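Local coordinates for protein rhizobiales Sp. Pch2 (Marine metagenome, PDB 6PB3) that is a Trip13-like AAA+ ATPase that probably remodels HORMA domain proteins and so helps regulate bacterial cGAS-like enzymes in immunity against bacteriophages, at residues E24-L29 / T88-T93; R38-L43 / D96-R101. All coordinates share one frame; numbering follows the deposited sequence.

Contact 1: E24-L29 / T88-T93; sequences ERLNNL and TELAET. With SO4 (sulfate ion), chain B.
Arg25 NH1 sits between two carboxylates of the facing helix: it makes a short but bent bond to Glu89 OE1 at 2.7 Å and reaches Glu92 OE1, almost one turn further on, through a weak but nearly straight bond of 3.3 Å. Both oxygens lie at the edge of the guanidinium, close to its plane. The Glu89 carboxylate is turned 54° from that plane and accepts the N-H of NH1 from above its own plane. A bend at chi2 (85°) swings the Glu89 carboxylate alongside the arginine chain, OE1 at NH1 and OE2 beside CB, CG and CD. The methyl CG2 of Thr93 lies 3.7 Å above the plane of the Arg25 guanidinium, over its centre, so one flat side is packed while the edge makes the salt bridges. Helix 87-93 is the helix that follows the P-loop in the AAA+ fold, and its opening fits a Walker A motif: Thr88 N and OG1 both bond sulfate O2, with Gly84, Gly86 and Lys87 amides also on the ion, which probably sits where a nucleotide phosphate would. Segment 24-28 runs roughly antiparallel to 88-93, at 144° between their directions. Thr93 OG1 turns back to the carbonyl O of Glu89 at 2.8 Å, and the Leu26 side chain slides past it, CG 3.5 Å from that hydroxyl. Leu26 CD2 also meets Leu90 CD1 at 3.7 Å. Leu29 forks over Glu89 and Leu90, CD2 3.7 Å from Glu89 CG and CD1 against Leu90 CA.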
ATOM      1  N   GLU A  24       0.672  31.947  30.801  1.00 58.17           N
ATOM      2  CA  GLU A  24       2.084  31.583  30.780  1.00 59.45           C
ATOM      3  C   GLU A  24       2.347  30.519  29.723  1.00 63.71           C
ATOM      4  O   GLU A  24       3.274  30.641  28.914  1.00 63.83           O
ATOM      5  CB  GLU A  24       2.510  31.096  32.168  1.00 68.07           C
ATOM      6  CG  GLU A  24       3.972  31.257  32.472  1.00 93.24           C
ATOM      7  CD  GLU A  24       4.236  31.247  33.965  1.00114.73           C
ATOM      8  OE1 GLU A  24       3.263  31.385  34.737  1.00117.80           O
ATOM      9  OE2 GLU A  24       5.409  31.096  34.371  1.00125.44           O
ATOM     10  N   ARG A  25       1.513  29.476  29.699  1.00 61.01           N
ATOM     11  CA  ARG A  25       1.646  28.434  28.684  1.00 67.33           C
ATOM     12  C   ARG A  25       1.468  28.997  27.276  1.00 58.55           C
ATOM     13  O   ARG A  25       2.246  28.672  26.375  1.00 63.02           O
ATOM     14  CB  ARG A  25       0.651  27.298  28.957  1.00 65.86           C
ATOM     15  CG  ARG A  25       0.865  26.546  30.329  1.00 61.45           C
ATOM     16  CD  ARG A  25       0.350  25.084  30.249  1.00 86.45           C
ATOM     17  NE  ARG A  25      -1.002  24.869  30.762  1.00 80.65           N
ATOM     18  CZ  ARG A  25      -1.902  24.051  30.219  1.00 73.17           C
ATOM     19  NH1 ARG A  25      -1.626  23.374  29.114  1.00 77.73           N
ATOM     20  NH2 ARG A  25      -3.097  23.919  30.776  1.00 90.28           N
ATOM     21  N   LEU A  26       0.456  29.846  27.062  1.00 62.64           N
ATOM     22  CA  LEU A  26       0.299  30.477  25.751  1.00 61.98           C
ATOM     23  C   LEU A  26       1.568  31.207  25.344  1.00 61.65           C
ATOM     24  O   LEU A  26       2.035  31.070  24.207  1.00 67.76           O
ATOM     25  CB  LEU A  26      -0.877  31.456  25.756  1.00 53.23           C
ATOM     26  CG  LEU A  26      -2.247  31.123  25.198  1.00 67.01           C
ATOM     27  CD1 LEU A  26      -3.061  32.389  25.320  1.00 57.63           C
ATOM     28  CD2 LEU A  26      -2.203  30.640  23.734  1.00 62.43           C
ATOM     29  N   ASN A  27       2.121  32.014  26.261  1.00 55.35           N
ATOM     30  CA  ASN A  27       3.321  32.793  25.976  1.00 70.30           C
ATOM     31  C   ASN A  27       4.487  31.888  25.606  1.00 73.77           C
ATOM     32  O   ASN A  27       5.340  32.255  24.790  1.00 73.26           O
ATOM     33  CB  ASN A  27       3.704  33.638  27.195  1.00 67.73           C
ATOM     34  CG  ASN A  27       2.748  34.761  27.457  1.00 86.89           C
ATOM     35  OD1 ASN A  27       1.667  34.819  26.876  1.00 90.17           O
ATOM     36  ND2 ASN A  27       3.138  35.673  28.348  1.00 98.42           N
ATOM     37  N   ASN A  28       4.563  30.716  26.235  1.00 73.85           N
ATOM     38  CA  ASN A  28       5.672  29.809  25.972  1.00 74.64           C
ATOM     39  C   ASN A  28       5.561  29.156  24.591  1.00 76.97           C
ATOM     40  O   ASN A  28       6.558  28.624  24.084  1.00 71.45           O
ATOM     41  CB  ASN A  28       5.760  28.759  27.093  1.00 65.36           C
ATOM     42  CG  ASN A  28       6.279  29.338  28.436  1.00 84.39           C
ATOM     43  OD1 ASN A  28       6.669  30.503  28.535  1.00 85.70           O
ATOM     44  ND2 ASN A  28       6.265  28.508  29.470  1.00 84.25           N
ATOM     45  N   LEU A  29       4.388  29.209  23.954  1.00 66.94           N
ATOM     46  CA  LEU A  29       4.260  28.734  22.579  1.00 66.04           C
ATOM     47  C   LEU A  29       4.858  29.753  21.620  1.00 77.58           C
ATOM     48  O   LEU A  29       4.337  30.864  21.486  1.00 85.40           O
ATOM     49  CB  LEU A  29       2.798  28.487  22.220  1.00 58.02           C
ATOM     50  CG  LEU A  29       2.052  27.460  23.062  1.00 63.63           C
ATOM     51  CD1 LEU A  29       0.651  27.239  22.486  1.00 56.91           C
ATOM     52  CD2 LEU A  29       2.814  26.153  23.092  1.00 70.52           C
ATOM     53  N   THR A  88      -2.640  20.816  20.855  1.00 52.32           N
ATOM     54  CA  THR A  88      -3.387  20.565  22.083  1.00 57.48           C
ATOM     55  C   THR A  88      -3.101  21.642  23.117  1.00 57.99           C
ATOM     56  O   THR A  88      -4.018  22.177  23.755  1.00 50.91           O
ATOM     57  CB  THR A  88      -3.015  19.184  22.630  1.00 65.99           C
ATOM     58  OG1 THR A  88      -3.160  18.211  21.589  1.00 67.68           O
ATOM     59  CG2 THR A  88      -3.891  18.811  23.825  1.00 73.63           C
ATOM     60  N   GLU A  89      -1.819  21.963  23.305  1.00 52.02           N
ATOM     61  CA  GLU A  89      -1.451  22.983  24.273  1.00 53.67           C
ATOM     62  C   GLU A  89      -2.056  24.325  23.888  1.00 63.34           C
ATOM     63  O   GLU A  89      -2.496  25.088  24.754  1.00 61.05           O
ATOM     64  CB  GLU A  89       0.072  23.069  24.383  1.00 58.60           C
ATOM     65  CG  GLU A  89       0.573  24.146  25.325  1.00 64.79           C
ATOM     66  CD  GLU A  89       0.624  23.690  26.767  1.00 74.06           C
ATOM     67  OE1 GLU A  89       0.003  22.652  27.094  1.00 73.70           O
ATOM     68  OE2 GLU A  89       1.293  24.373  27.573  1.00 66.12           O
ATOM     69  N   LEU A  90      -2.123  24.615  22.588  1.00 51.17           N
ATOM     70  CA  LEU A  90      -2.794  25.838  22.155  1.00 53.22           C
ATOM     71  C   LEU A  90      -4.288  25.784  22.459  1.00 45.60           C
ATOM     72  O   LEU A  90      -4.857  26.739  23.000  1.00 49.28           O
ATOM     73  CB  LEU A  90      -2.551  26.062  20.662  1.00 51.55           C
ATOM     74  CG  LEU A  90      -3.211  27.305  20.070  1.00 57.34           C
ATOM     75  CD1 LEU A  90      -2.630  28.574  20.724  1.00 50.41           C
ATOM     76  CD2 LEU A  90      -3.020  27.347  18.578  1.00 53.65           C
ATOM     77  N   ALA A  91      -4.939  24.663  22.144  1.00 51.40           N
ATOM     78  CA  ALA A  91      -6.377  24.580  22.361  1.00 52.03           C
ATOM     79  C   ALA A  91      -6.729  24.659  23.839  1.00 54.96           C
ATOM     80  O   ALA A  91      -7.799  25.167  24.189  1.00 49.74           O
ATOM     81  CB  ALA A  91      -6.927  23.288  21.745  1.00 53.46           C
ATOM     82  N   GLU A  92      -5.862  24.143  24.713  1.00 51.14           N
ATOM     83  CA  GLU A  92      -6.138  24.138  26.144  1.00 50.75           C
ATOM     84  C   GLU A  92      -5.881  25.475  26.807  1.00 58.88           C
ATOM     85  O   GLU A  92      -6.279  25.657  27.961  1.00 61.29           O
ATOM     86  CB  GLU A  92      -5.288  23.085  26.851  1.00 51.46           C
ATOM     87  CG  GLU A  92      -5.671  21.646  26.543  1.00 55.75           C
ATOM     88  CD  GLU A  92      -4.770  20.673  27.286  1.00 68.53           C
ATOM     89  OE1 GLU A  92      -3.723  21.119  27.801  1.00 65.54           O
ATOM     90  OE2 GLU A  92      -5.102  19.469  27.359  1.00 69.33           O
ATOM     91  N   THR A  93      -5.205  26.402  26.137  1.00 52.13           N
ATOM     92  CA  THR A  93      -4.886  27.676  26.765  1.00 61.29           C
ATOM     93  C   THR A  93      -5.451  28.891  26.043  1.00 52.82           C
ATOM     94  O   THR A  93      -5.529  29.963  26.656  1.00 54.30           O
ATOM     95  CB  THR A  93      -3.364  27.839  26.893  1.00 54.65           C
ATOM     96  OG1 THR A  93      -2.754  27.733  25.598  1.00 50.12           O
ATOM     97  CG2 THR A  93      -2.807  26.762  27.804  1.00 59.76           C
TER
HETATM   98  S   SO4 B 401       0.233  18.412  19.274  1.00 53.42           S
HETATM   99  O1  SO4 B 401       0.384  16.984  18.981  1.00 56.76           O
HETATM  100  O2  SO4 B 401      -1.042  18.575  19.963  1.00 56.76           O
HETATM  101  O3  SO4 B 401       1.329  18.852  20.168  1.00 57.44           O
HETATM  102  O4  SO4 B 401       0.341  19.201  18.049  1.00 49.14           O

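Contact 2: R38-L43 / D96-R101; sequences RLSKML and DDVARR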
ATOM      1  N   ARG A  38      -5.638  33.583  14.808  1.00 56.52           N
ATOM      2  CA  ARG A  38      -6.788  33.060  14.073  1.00 58.73           C
ATOM      3  C   ARG A  38      -7.700  32.245  14.983  1.00 53.31           C
ATOM      4  O   ARG A  38      -8.923  32.421  14.974  1.00 53.29           O
ATOM      5  CB  ARG A  38      -6.330  32.214  12.886  1.00 55.22           C
ATOM      6  CG  ARG A  38      -5.591  32.983  11.830  1.00 58.19           C
ATOM      7  CD  ARG A  38      -5.144  32.042  10.695  1.00 56.66           C
ATOM      8  NE  ARG A  38      -4.237  32.737   9.791  1.00 64.21           N
ATOM      9  CZ  ARG A  38      -3.537  32.152   8.824  1.00 78.50           C
ATOM     10  NH1 ARG A  38      -3.629  30.847   8.615  1.00 81.45           N
ATOM     11  NH2 ARG A  38      -2.744  32.882   8.060  1.00 85.38           N
ATOM     12  N   LEU A  39      -7.120  31.359  15.792  1.00 46.14           N
ATOM     13  CA  LEU A  39      -7.945  30.576  16.701  1.00 49.26           C
ATOM     14  C   LEU A  39      -8.687  31.487  17.663  1.00 60.90           C
ATOM     15  O   LEU A  39      -9.899  31.344  17.851  1.00 51.73           O
ATOM     16  CB  LEU A  39      -7.086  29.549  17.450  1.00 42.87           C
ATOM     17  CG  LEU A  39      -7.843  28.637  18.417  1.00 48.44           C
ATOM     18  CD1 LEU A  39      -8.968  27.919  17.648  1.00 51.69           C
ATOM     19  CD2 LEU A  39      -6.939  27.616  19.159  1.00 43.97           C
ATOM     20  N   SER A  40      -7.987  32.474  18.235  1.00 49.58           N
ATOM     21  CA  SER A  40      -8.618  33.341  19.224  1.00 50.80           C
ATOM     22  C   SER A  40      -9.717  34.187  18.591  1.00 52.00           C
ATOM     23  O   SER A  40     -10.799  34.363  19.167  1.00 49.04           O
ATOM     24  CB  SER A  40      -7.555  34.236  19.902  1.00 48.54           C
ATOM     25  OG  SER A  40      -8.147  35.401  20.423  1.00 77.17           O
ATOM     26  N   LYS A  41      -9.447  34.758  17.420  1.00 51.69           N
ATOM     27  CA  LYS A  41     -10.431  35.656  16.831  1.00 50.12           C
ATOM     28  C   LYS A  41     -11.649  34.889  16.308  1.00 55.51           C
ATOM     29  O   LYS A  41     -12.781  35.382  16.402  1.00 51.54           O
ATOM     30  CB  LYS A  41      -9.773  36.484  15.729  1.00 47.06           C
ATOM     31  CG  LYS A  41      -8.729  37.507  16.234  1.00 48.95           C
ATOM     32  CD  LYS A  41      -7.924  38.060  15.059  1.00 54.43           C
ATOM     33  CE  LYS A  41      -7.109  39.313  15.431  1.00 56.95           C
ATOM     34  NZ  LYS A  41      -6.435  39.842  14.202  1.00 64.18           N
HETATM   35  N   MSE A  42     -11.444  33.690  15.756  1.00 55.97           N
HETATM   36  CA  MSE A  42     -12.567  32.897  15.225  1.00 50.25           C
HETATM   37  C   MSE A  42     -13.517  32.493  16.350  1.00 61.88           C
HETATM   38  O   MSE A  42     -14.747  32.584  16.219  1.00 49.64           O
HETATM   39  CB  MSE A  42     -12.065  31.645  14.487  1.00 49.41           C
HETATM   40  CG  MSE A  42     -13.161  30.842  13.777  1.00 54.72           C
HETATM   41 SE   MSE A  42     -14.147  31.859  12.402  0.68 67.00          SE
HETATM   42  CE  MSE A  42     -15.706  32.277  13.329  1.00 69.10           C
ATOM     43  N   LEU A  43     -12.923  32.043  17.457  1.00 52.08           N
ATOM     44  CA  LEU A  43     -13.699  31.743  18.654  1.00 48.21           C
ATOM     45  C   LEU A  43     -14.488  32.964  19.122  1.00 55.25           C
ATOM     46  O   LEU A  43     -15.665  32.848  19.491  1.00 53.16           O
ATOM     47  CB  LEU A  43     -12.769  31.230  19.761  1.00 48.57           C
ATOM     48  CG  LEU A  43     -12.209  29.796  19.686  1.00 55.07           C
ATOM     49  CD1 LEU A  43     -10.983  29.627  20.593  1.00 51.70           C
ATOM     50  CD2 LEU A  43     -13.296  28.747  20.053  1.00 46.87           C
ATOM     51  N   ASP A  96      -7.798  31.863  27.359  1.00 58.20           N
ATOM     52  CA  ASP A  96      -7.332  33.047  28.062  1.00 61.53           C
ATOM     53  C   ASP A  96      -7.235  34.230  27.121  1.00 68.38           C
ATOM     54  O   ASP A  96      -7.570  35.361  27.492  1.00 68.34           O
ATOM     55  CB  ASP A  96      -5.973  32.774  28.697  1.00 59.09           C
ATOM     56  CG  ASP A  96      -5.563  33.863  29.646  1.00 55.20           C
ATOM     57  OD1 ASP A  96      -5.986  33.797  30.816  1.00 63.31           O
ATOM     58  OD2 ASP A  96      -4.835  34.788  29.223  1.00 66.49           O
ATOM     59  N   ASP A  97      -6.741  33.990  25.906  1.00 60.92           N
ATOM     60  CA  ASP A  97      -6.706  35.034  24.891  1.00 59.44           C
ATOM     61  C   ASP A  97      -8.113  35.494  24.507  1.00 56.26           C
ATOM     62  O   ASP A  97      -8.358  36.696  24.356  1.00 61.71           O
ATOM     63  CB  ASP A  97      -5.962  34.515  23.667  1.00 71.07           C
ATOM     64  CG  ASP A  97      -5.255  35.606  22.915  1.00 90.37           C
ATOM     65  OD1 ASP A  97      -5.948  36.506  22.391  1.00 95.07           O
ATOM     66  OD2 ASP A  97      -4.006  35.570  22.868  1.00 93.62           O
ATOM     67  N   VAL A  98      -9.047  34.555  24.317  1.00 56.10           N
ATOM     68  CA  VAL A  98     -10.400  34.939  23.925  1.00 56.58           C
ATOM     69  C   VAL A  98     -11.053  35.745  25.034  1.00 69.84           C
ATOM     70  O   VAL A  98     -11.775  36.715  24.777  1.00 67.92           O
ATOM     71  CB  VAL A  98     -11.250  33.705  23.584  1.00 50.95           C
ATOM     72  CG1 VAL A  98     -12.650  34.148  23.155  1.00 57.96           C
ATOM     73  CG2 VAL A  98     -10.564  32.816  22.510  1.00 41.31           C
ATOM     74  N   ALA A  99     -10.824  35.335  26.285  1.00 61.64           N
ATOM     75  CA  ALA A  99     -11.374  36.044  27.429  1.00 60.37           C
ATOM     76  C   ALA A  99     -10.872  37.475  27.464  1.00 66.51           C
ATOM     77  O   ALA A  99     -11.640  38.407  27.738  1.00 68.29           O
ATOM     78  CB  ALA A  99     -11.002  35.314  28.715  1.00 61.87           C
ATOM     79  N   ARG A 100      -9.584  37.668  27.177  1.00 65.08           N
ATOM     80  CA  ARG A 100      -9.024  39.014  27.120  1.00 62.85           C
ATOM     81  C   ARG A 100      -9.624  39.808  25.962  1.00 72.01           C
ATOM     82  O   ARG A 100     -10.039  40.955  26.137  1.00 67.98           O
ATOM     83  CB  ARG A 100      -7.502  38.928  26.992  1.00 58.73           C
ATOM     84  CG  ARG A 100      -6.777  38.729  28.325  1.00 81.40           C
ATOM     85  CD  ARG A 100      -5.503  37.933  28.145  1.00 77.14           C
ATOM     86  NE  ARG A 100      -4.516  38.624  27.326  1.00 83.91           N
ATOM     87  CZ  ARG A 100      -3.308  38.956  27.763  1.00110.71           C
ATOM     88  NH1 ARG A 100      -2.957  38.651  29.004  1.00116.80           N
ATOM     89  NH2 ARG A 100      -2.450  39.579  26.968  1.00117.75           N
ATOM     90  N   ARG A 101      -9.705  39.189  24.778  1.00 70.57           N
ATOM     91  CA  ARG A 101     -10.142  39.887  23.569  1.00 70.53           C
ATOM     92  C   ARG A 101     -11.589  40.359  23.678  1.00 61.12           C
ATOM     93  O   ARG A 101     -11.912  41.484  23.284  1.00 66.08           O
ATOM     94  CB  ARG A 101      -9.959  38.961  22.361  1.00 75.49           C
ATOM     95  CG  ARG A 101     -10.282  39.556  21.001  1.00 86.11           C
ATOM     96  CD  ARG A 101     -10.026  38.544  19.881  1.00 78.28           C
ATOM     97  NE  ARG A 101      -8.703  37.911  19.964  1.00 64.40           N
ATOM     98  CZ  ARG A 101      -7.592  38.436  19.447  1.00 62.53           C
ATOM     99  NH1 ARG A 101      -7.620  39.623  18.832  1.00 62.37           N
ATOM    100  NH2 ARG A 101      -6.436  37.798  19.575  1.00 57.81           N
TER
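Ser40 comes first along helix 38-43, with its hydroxyl caught between two side chains of helix 96-101. Its OG, anti to the backbone N (chi1 156°), accepts the N-H of Arg101 NE at 2.6 Å, from near the guanidinium plane, and donates to Asp97 OD1 at 3.2 Å, approaching from above the carboxylate plane. Asp97 OD1 also takes a weak bond from Arg101 NH2 within the same helix, at 3.1 Å, which closes the triangle and helps hold the guanidinium in place. Lys41 then lays its extended chain over one face of that guanidinium, CG 3.4 Å above the plane and over its centre. Its ammonium carries on to the carbonyls of Leu281 and Tyr284 of a neighbouring subunit, so the packing reaches an interface of the hexamer. The two segments cross at -53°, with axes 8.9 Å apart, and join helix 33-47, well ahead of strand 76-81, to 95-102, the second helix after it in the AAA+ ATPase core. A turn beyond Ser40, Leu43 CD1 touches Val98 CG2 at 3.7 Å, the two side chains nearly perpendicular. That same valine methyl also lies against the backbone O of Ser40, while Ile94 packs on both Ser40 and Leu43.

In the fold
The two contacts alternate along the chain: helices 20-28 and 33-47 come first, then, beyond the P-loop strand 76-81, helices 87-93 and 95-102. Each N-terminal helix therefore pairs with its counterpart after the P-loop, and the centres lie about 12 Å apart. They meet directly where Leu90 CG packs on Leu39 CD2, 3.9 Å away, and where Leu26 CD1 touches Asp97 CB. Contact 1 adjoins the sulfate at the probable phosphate site, near Arg215 of one neighbouring subunit; in contact 2, helix 33-47 packs on strands 76-81 and 219-223 and reaches a different subunit. The two early helices thus pack against the pair after the P-loop, from the probable phosphate site to the surface that meets another subunit.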